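Local coordinates for possible membrane-associated serine protease (Mycobacterium tuberculosis, PDB 3K6Y), which is the trypsin-like protease domain of a membrane-associated serine peptidase, probably cleaving peptide bonds and helping the bacterium resist acid and oxidative stress, at residues T127-V132 with A147-A152; V171-A176 with T208-T213. One frame throughout, in Å; residues are numbered along the deposited sequence.

Contact 1 of 2, residues T127-V132 with A147-A152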
loop_
_atom_site.group_PDB
_atom_site.type_symbol
_atom_site.label_atom_id
_atom_site.label_comp_id
_atom_site.label_asym_id
_atom_site.label_seq_id
_atom_site.Cartn_x
_atom_site.Cartn_y
_atom_site.Cartn_z
ATOM N N THR A 127 25.246 -9.270 -23.501
ATOM C CA THR A 127 24.679 -8.624 -24.679
ATOM C C THR A 127 24.601 -9.602 -25.845
ATOM O O THR A 127 25.575 -10.315 -26.124
ATOM C CB THR A 127 25.516 -7.390 -25.097
ATOM O OG1 THR A 127 25.468 -6.392 -24.067
ATOM C CG2 THR A 127 24.997 -6.799 -26.388
ATOM N N GLY A 128 23.458 -9.628 -26.520
ATOM C CA GLY A 128 23.231 -10.490 -27.671
ATOM C C GLY A 128 22.736 -11.903 -27.412
ATOM O O GLY A 128 22.400 -12.612 -28.357
ATOM N N ALA A 129 22.662 -12.301 -26.139
ATOM C CA ALA A 129 22.220 -13.655 -25.772
ATOM C C ALA A 129 20.773 -13.924 -26.181
ATOM O O ALA A 129 19.913 -13.050 -26.036
ATOM C CB ALA A 129 22.406 -13.895 -24.284
ATOM N N ASP A 130 20.520 -15.131 -26.701
ATOM C CA ASP A 130 19.166 -15.628 -26.958
ATOM C C ASP A 130 18.490 -15.915 -25.618
ATOM O O ASP A 130 19.006 -16.672 -24.788
ATOM C CB ASP A 130 19.165 -16.959 -27.727
ATOM C CG ASP A 130 19.606 -16.836 -29.176
ATOM O OD1 ASP A 130 19.338 -15.831 -29.862
ATOM O OD2 ASP A 130 20.216 -17.819 -29.661
ATOM N N VAL A 131 17.330 -15.307 -25.417
ATOM C CA VAL A 131 16.543 -15.476 -24.192
ATOM C C VAL A 131 15.061 -15.506 -24.573
ATOM O O VAL A 131 14.697 -15.192 -25.713
ATOM C CB VAL A 131 16.870 -14.355 -23.168
ATOM C CG1 VAL A 131 18.301 -14.532 -22.594
ATOM C CG2 VAL A 131 16.710 -12.961 -23.807
ATOM N N VAL A 132 14.205 -15.909 -23.634
ATOM C CA VAL A 132 12.792 -16.052 -23.935
ATOM C C VAL A 132 11.957 -15.448 -22.816
ATOM O O VAL A 132 12.184 -15.712 -21.640
ATOM C CB VAL A 132 12.363 -17.522 -24.167
ATOM C CG1 VAL A 132 11.066 -17.569 -24.918
ATOM C CG2 VAL A 132 13.450 -18.327 -24.912
ATOM N N ALA A 147 13.407 -13.264 -27.527
ATOM C CA ALA A 147 14.039 -12.050 -27.049
ATOM C C ALA A 147 15.544 -12.140 -27.190
ATOM O O ALA A 147 16.090 -13.212 -27.428
ATOM C CB ALA A 147 13.636 -11.757 -25.582
ATOM N N ARG A 148 16.205 -10.997 -27.068
ATOM C CA ARG A 148 17.647 -10.915 -27.112
ATOM C C ARG A 148 18.107 -9.895 -26.090
ATOM O O ARG A 148 17.551 -8.796 -26.016
ATOM C CB ARG A 148 18.150 -10.576 -28.527
ATOM C CG ARG A 148 19.653 -10.693 -28.654
ATOM C CD ARG A 148 20.215 -10.454 -30.086
ATOM N NE ARG A 148 19.552 -11.283 -31.092
ATOM C CZ ARG A 148 19.829 -12.567 -31.329
ATOM N NH1 ARG A 148 20.761 -13.206 -30.627
ATOM N NH2 ARG A 148 19.151 -13.209 -32.263
ATOM N N ILE A 149 19.127 -10.229 -25.315
ATOM C CA ILE A 149 19.659 -9.301 -24.325
ATOM C C ILE A 149 20.302 -8.110 -25.024
ATOM O O ILE A 149 21.112 -8.288 -25.950
ATOM C CB ILE A 149 20.726 -9.957 -23.411
ATOM C CG1 ILE A 149 20.138 -11.126 -22.600
ATOM C CG2 ILE A 149 21.378 -8.936 -22.482
ATOM C CD1 ILE A 149 19.121 -10.702 -21.508
ATOM N N ARG A 150 19.970 -6.893 -24.580
ATOM C CA ARG A 150 20.724 -5.705 -25.003
ATOM C C ARG A 150 21.835 -5.399 -24.015
ATOM O O ARG A 150 22.998 -5.350 -24.402
ATOM C CB ARG A 150 19.815 -4.482 -25.164
ATOM C CG ARG A 150 18.728 -4.609 -26.194
ATOM C CD ARG A 150 17.989 -3.289 -26.268
ATOM N NE ARG A 150 16.819 -3.324 -27.122
ATOM C CZ ARG A 150 16.837 -3.180 -28.450
ATOM N NH1 ARG A 150 17.992 -3.050 -29.092
ATOM N NH2 ARG A 150 15.714 -3.188 -29.139
ATOM N N GLU A 151 21.501 -5.176 -22.747
ATOM C CA GLU A 151 22.463 -4.668 -21.785
ATOM C C GLU A 151 21.926 -4.815 -20.369
ATOM O O GLU A 151 20.719 -4.703 -20.165
ATOM C CB GLU A 151 22.687 -3.176 -22.083
ATOM C CG GLU A 151 23.834 -2.498 -21.375
ATOM C CD GLU A 151 23.931 -1.009 -21.718
ATOM O OE1 GLU A 151 22.964 -0.435 -22.286
ATOM O OE2 GLU A 151 24.978 -0.407 -21.406
ATOM N N ALA A 152 22.811 -5.049 -19.405
ATOM C CA ALA A 152 22.478 -4.869 -17.983
ATOM C C ALA A 152 22.764 -3.406 -17.633
ATOM O O ALA A 152 23.862 -2.913 -17.896
ATOM C CB ALA A 152 23.306 -5.802 -17.114
HETATM O O HOH W 1 17.260 -14.109 -29.873
HETATM O O HOH W 2 21.446 -15.774 -31.606
#

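Contact 2 of 2, residues V171-A176 with T208-T213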
loop_
_atom_site.group_PDB
_atom_site.type_symbol
_atom_site.label_atom_id
_atom_site.label_comp_id
_atom_site.label_asym_id
_atom_site.label_seq_id
_atom_site.Cartn_x
_atom_site.Cartn_y
_atom_site.Cartn_z
ATOM N N VAL A 171 18.515 -3.786 -14.027
ATOM C CA VAL A 171 17.615 -4.292 -15.038
ATOM C C VAL A 171 18.379 -4.781 -16.247
ATOM O O VAL A 171 19.519 -4.341 -16.478
ATOM C CB VAL A 171 16.532 -3.252 -15.440
ATOM C CG1 VAL A 171 15.802 -2.743 -14.193
ATOM C CG2 VAL A 171 17.118 -2.126 -16.250
ATOM N N TYR A 172 17.767 -5.677 -17.010
ATOM C CA TYR A 172 18.175 -5.864 -18.389
ATOM C C TYR A 172 17.241 -5.092 -19.288
ATOM O O TYR A 172 16.016 -5.088 -19.089
ATOM C CB TYR A 172 18.090 -7.326 -18.821
ATOM C CG TYR A 172 19.008 -8.276 -18.108
ATOM C CD1 TYR A 172 20.389 -8.263 -18.344
ATOM C CD2 TYR A 172 18.495 -9.239 -17.243
ATOM C CE1 TYR A 172 21.231 -9.164 -17.707
ATOM C CE2 TYR A 172 19.337 -10.139 -16.591
ATOM C CZ TYR A 172 20.697 -10.100 -16.836
ATOM O OH TYR A 172 21.535 -10.985 -16.213
ATOM N N THR A 173 17.821 -4.460 -20.306
ATOM C CA THR A 173 17.038 -4.118 -21.477
ATOM C C THR A 173 17.138 -5.258 -22.469
ATOM O O THR A 173 18.211 -5.852 -22.620
ATOM C CB THR A 173 17.509 -2.816 -22.116
ATOM O OG1 THR A 173 18.914 -2.904 -22.367
ATOM C CG2 THR A 173 17.238 -1.653 -21.168
ATOM N N ILE A 174 16.028 -5.575 -23.128
ATOM C CA ILE A 174 15.980 -6.673 -24.080
ATOM C C ILE A 174 15.354 -6.151 -25.365
ATOM O O ILE A 174 14.602 -5.159 -25.353
ATOM C CB ILE A 174 15.201 -7.907 -23.530
ATOM C CG1 ILE A 174 13.726 -7.566 -23.279
ATOM C CG2 ILE A 174 15.897 -8.461 -22.292
ATOM C CD1 ILE A 174 12.906 -8.765 -22.843
ATOM N N ARG A 175 15.701 -6.803 -26.470
ATOM C CA ARG A 175 14.976 -6.608 -27.694
ATOM C C ARG A 175 13.884 -7.672 -27.735
ATOM O O ARG A 175 14.187 -8.872 -27.763
ATOM C CB ARG A 175 15.903 -6.717 -28.910
ATOM C CG ARG A 175 15.148 -6.451 -30.177
ATOM C CD ARG A 175 16.033 -6.306 -31.382
ATOM N NE ARG A 175 15.178 -6.076 -32.540
ATOM C CZ ARG A 175 15.612 -5.739 -33.751
ATOM N NH1 ARG A 175 16.908 -5.614 -33.990
ATOM N NH2 ARG A 175 14.724 -5.541 -34.709
ATOM N N ALA A 176 12.627 -7.237 -27.690
ATOM C CA ALA A 176 11.468 -8.132 -27.685
ATOM C C ALA A 176 10.196 -7.321 -27.819
ATOM O O ALA A 176 10.190 -6.128 -27.539
ATOM C CB ALA A 176 11.400 -8.903 -26.358
ATOM N N THR A 208 11.628 -2.798 -27.202
ATOM C CA THR A 208 12.492 -2.871 -26.031
ATOM C C THR A 208 11.670 -3.212 -24.813
ATOM O O THR A 208 10.629 -2.606 -24.544
ATOM C CB THR A 208 13.292 -1.578 -25.811
ATOM O OG1 THR A 208 14.244 -1.466 -26.872
ATOM C CG2 THR A 208 14.076 -1.602 -24.515
ATOM N N GLY A 209 12.143 -4.224 -24.103
ATOM C CA GLY A 209 11.532 -4.619 -22.837
ATOM C C GLY A 209 12.484 -4.405 -21.684
ATOM O O GLY A 209 13.706 -4.278 -21.875
ATOM N N PHE A 210 11.913 -4.411 -20.477
ATOM C CA PHE A 210 12.663 -4.195 -19.253
ATOM C C PHE A 210 12.416 -5.355 -18.310
ATOM O O PHE A 210 11.263 -5.802 -18.143
ATOM C CB PHE A 210 12.216 -2.919 -18.552
ATOM C CG PHE A 210 12.558 -1.670 -19.307
ATOM C CD1 PHE A 210 13.810 -1.092 -19.165
ATOM C CD2 PHE A 210 11.652 -1.115 -20.194
ATOM C CE1 PHE A 210 14.148 0.068 -19.868
ATOM C CE2 PHE A 210 11.978 0.050 -20.913
ATOM C CZ PHE A 210 13.234 0.624 -20.752
ATOM N N VAL A 211 13.504 -5.845 -17.717
ATOM C CA VAL A 211 13.507 -7.052 -16.894
ATOM C C VAL A 211 14.294 -6.795 -15.618
ATOM O O VAL A 211 15.456 -6.368 -15.687
ATOM C CB VAL A 211 14.161 -8.216 -17.676
ATOM C CG1 VAL A 211 14.168 -9.492 -16.849
ATOM C CG2 VAL A 211 13.454 -8.434 -19.006
ATOM N N LEU A 212 13.695 -7.039 -14.443
ATOM C CA LEU A 212 14.471 -6.934 -13.206
ATOM C C LEU A 212 15.459 -8.067 -13.164
ATOM O O LEU A 212 15.084 -9.212 -13.404
ATOM C CB LEU A 212 13.565 -7.059 -11.981
ATOM C CG LEU A 212 12.434 -6.052 -11.833
ATOM C CD1 LEU A 212 11.481 -6.464 -10.723
ATOM C CD2 LEU A 212 13.001 -4.644 -11.580
ATOM N N THR A 213 16.721 -7.799 -12.846
ATOM C CA THR A 213 17.674 -8.908 -12.847
ATOM C C THR A 213 17.425 -9.895 -11.698
ATOM O O THR A 213 16.829 -9.550 -10.676
ATOM C CB THR A 213 19.148 -8.438 -12.789
ATOM O OG1 THR A 213 19.412 -7.908 -11.494
ATOM C CG2 THR A 213 19.477 -7.424 -13.888
HETATM O O HOH W 3 8.597 -4.461 -25.990
#

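Contact 1 of 2, residues T127-V132 with A147-A152
Arg-148 and Asp-130 form the charged part of this contact. Their side chains run side by side on one face of the sheet, and NH1 of Arg-148 makes a salt bridge to OD1 of Asp-130 at 3.1 Å. The carboxylate and guanidinium planes are turned 59° apart. The arginine chain leaves with CG anti to the backbone N (chi1 -171°) and bends at chi3. This bend brings NH1 to the carbonyl O of Gly-128 at 2.9 Å, with the acceptor in the guanidinium plane. NE and NH2 bind the carbonyls of Ala-25 and Ser-26, so the group is fixed from several directions. Two waters each donate to OD1 of Asp-130. One also donates to Ala-147 O, and the other accepts from Arg-148 NH1.

The backbones pair in antiparallel fashion. Val-131 and Ala-147 are a hydrogen-bonded pair, with Ala-147 N to Val-131 O at 2.9 Å. Ile-149 N binds Ala-129 O, and Gly-128 N binds Ile-149 O at 2.8 Å. Past the regular pairing, Thr-127 OG1 donates to Arg-150 O at 2.7 Å, so a side chain continues the bonding.

Val-131 and Ala-147 turn to the buried face, and Ile-149 points toward the facing segment. Val-131 and Ile-149 cross at about a right angle, with CG1 of Val-131 3.9 Å from CG1 of Ile-149. CG2 of Val-131 meets CB of Ala-147 at 3.7 Å. Ile-149 also touches Leu-187 and Ile-174.

On its other edge, strand 143-157 has a classic beta bulge, where Arg-150 and Glu-151 both face Thr-173. The contact is part of the beta hairpin of strands 130-135 and 143-157, which opens the second six-stranded barrel of the chymotrypsin-like fold.

Contact 2 of 2, residues V171-A176 with T208-T213
Tyr-172 and Thr-213 meet at one end of the tightly packed part. CG2 of Thr-213 sits over one face of the tyrosine ring, 4.0 Å from its centroid and 18° off the normal, a CH-pi contact. With OG1 between the backbone N and the carbonyl carbon (chi1 71°), the threonine methyl lies anti to the carbonyl carbon and over the ring. OG1 caps Glu-216 N at the start of helix 214-218. The tyrosine OH binds Ala-125 N.

Four backbone hydrogen bonds join the strands through two hydrogen-bonded pairs, Tyr-172 with Val-211 and Ile-174 with Gly-209. In the first pair, Tyr-172 N lies 2.8 Å from Val-211 O. In the second, Gly-209 N lies 2.9 Å from Ile-174 O. The side chains of Tyr-172, Ile-174 and Val-211 share one buried face. There Ile-174 crosses Val-211 at about a right angle, with CD1 of Ile-174 3.9 Å from CG2 of Val-211. Gly-209 has no side chain, and CG1 of Ile-174 packs directly against its backbone, 3.7 Å from Gly-209 CA.

The other face is looser. Thr-173 and Phe-210 lie side by side there, and CG2 of Thr-173 approaches CE1 of the Phe-210 ring obliquely at 3.8 Å. Phe-210 is partly exposed. Arg-175, also partly exposed and on this face, makes a salt bridge to Glu-207 through NE. At this end a water lies 2.8 Å from Ala-176 O.

Strand 143-157 lies along the other edge of strand 167-175, where Arg-148, Arg-150 and Ile-153 make backbone bonds. Strand 194-201 flanks strand 208-213, and its Phe-199 touches Val-171, Phe-210 and Leu-212. Leu-212 also comes near the predicted active-site residues Asp-104 and His-75, just before the chain enters helix 214-218.

Overall arrangement
Contacts 1 and 2 belong to the same six-stranded antiparallel barrel and follow each other along the chain. Their centres are about 8 Å apart. Neighbouring strands 143-157 and 167-175 join them, and probable backbone hydrogen bonds run from Arg-148 to Arg-175 and from Arg-150 to Thr-173. Contact 2 is the more buried, with most of its touching residues in the interior. It depends on backbone pairing and apolar or ring contacts. Contact 1 is only partly buried. It adds an ion pair and ordered waters on its outer face while keeping an apolar inner face. Contact 1 lies away from the predicted active site, whereas contact 2 passes near it.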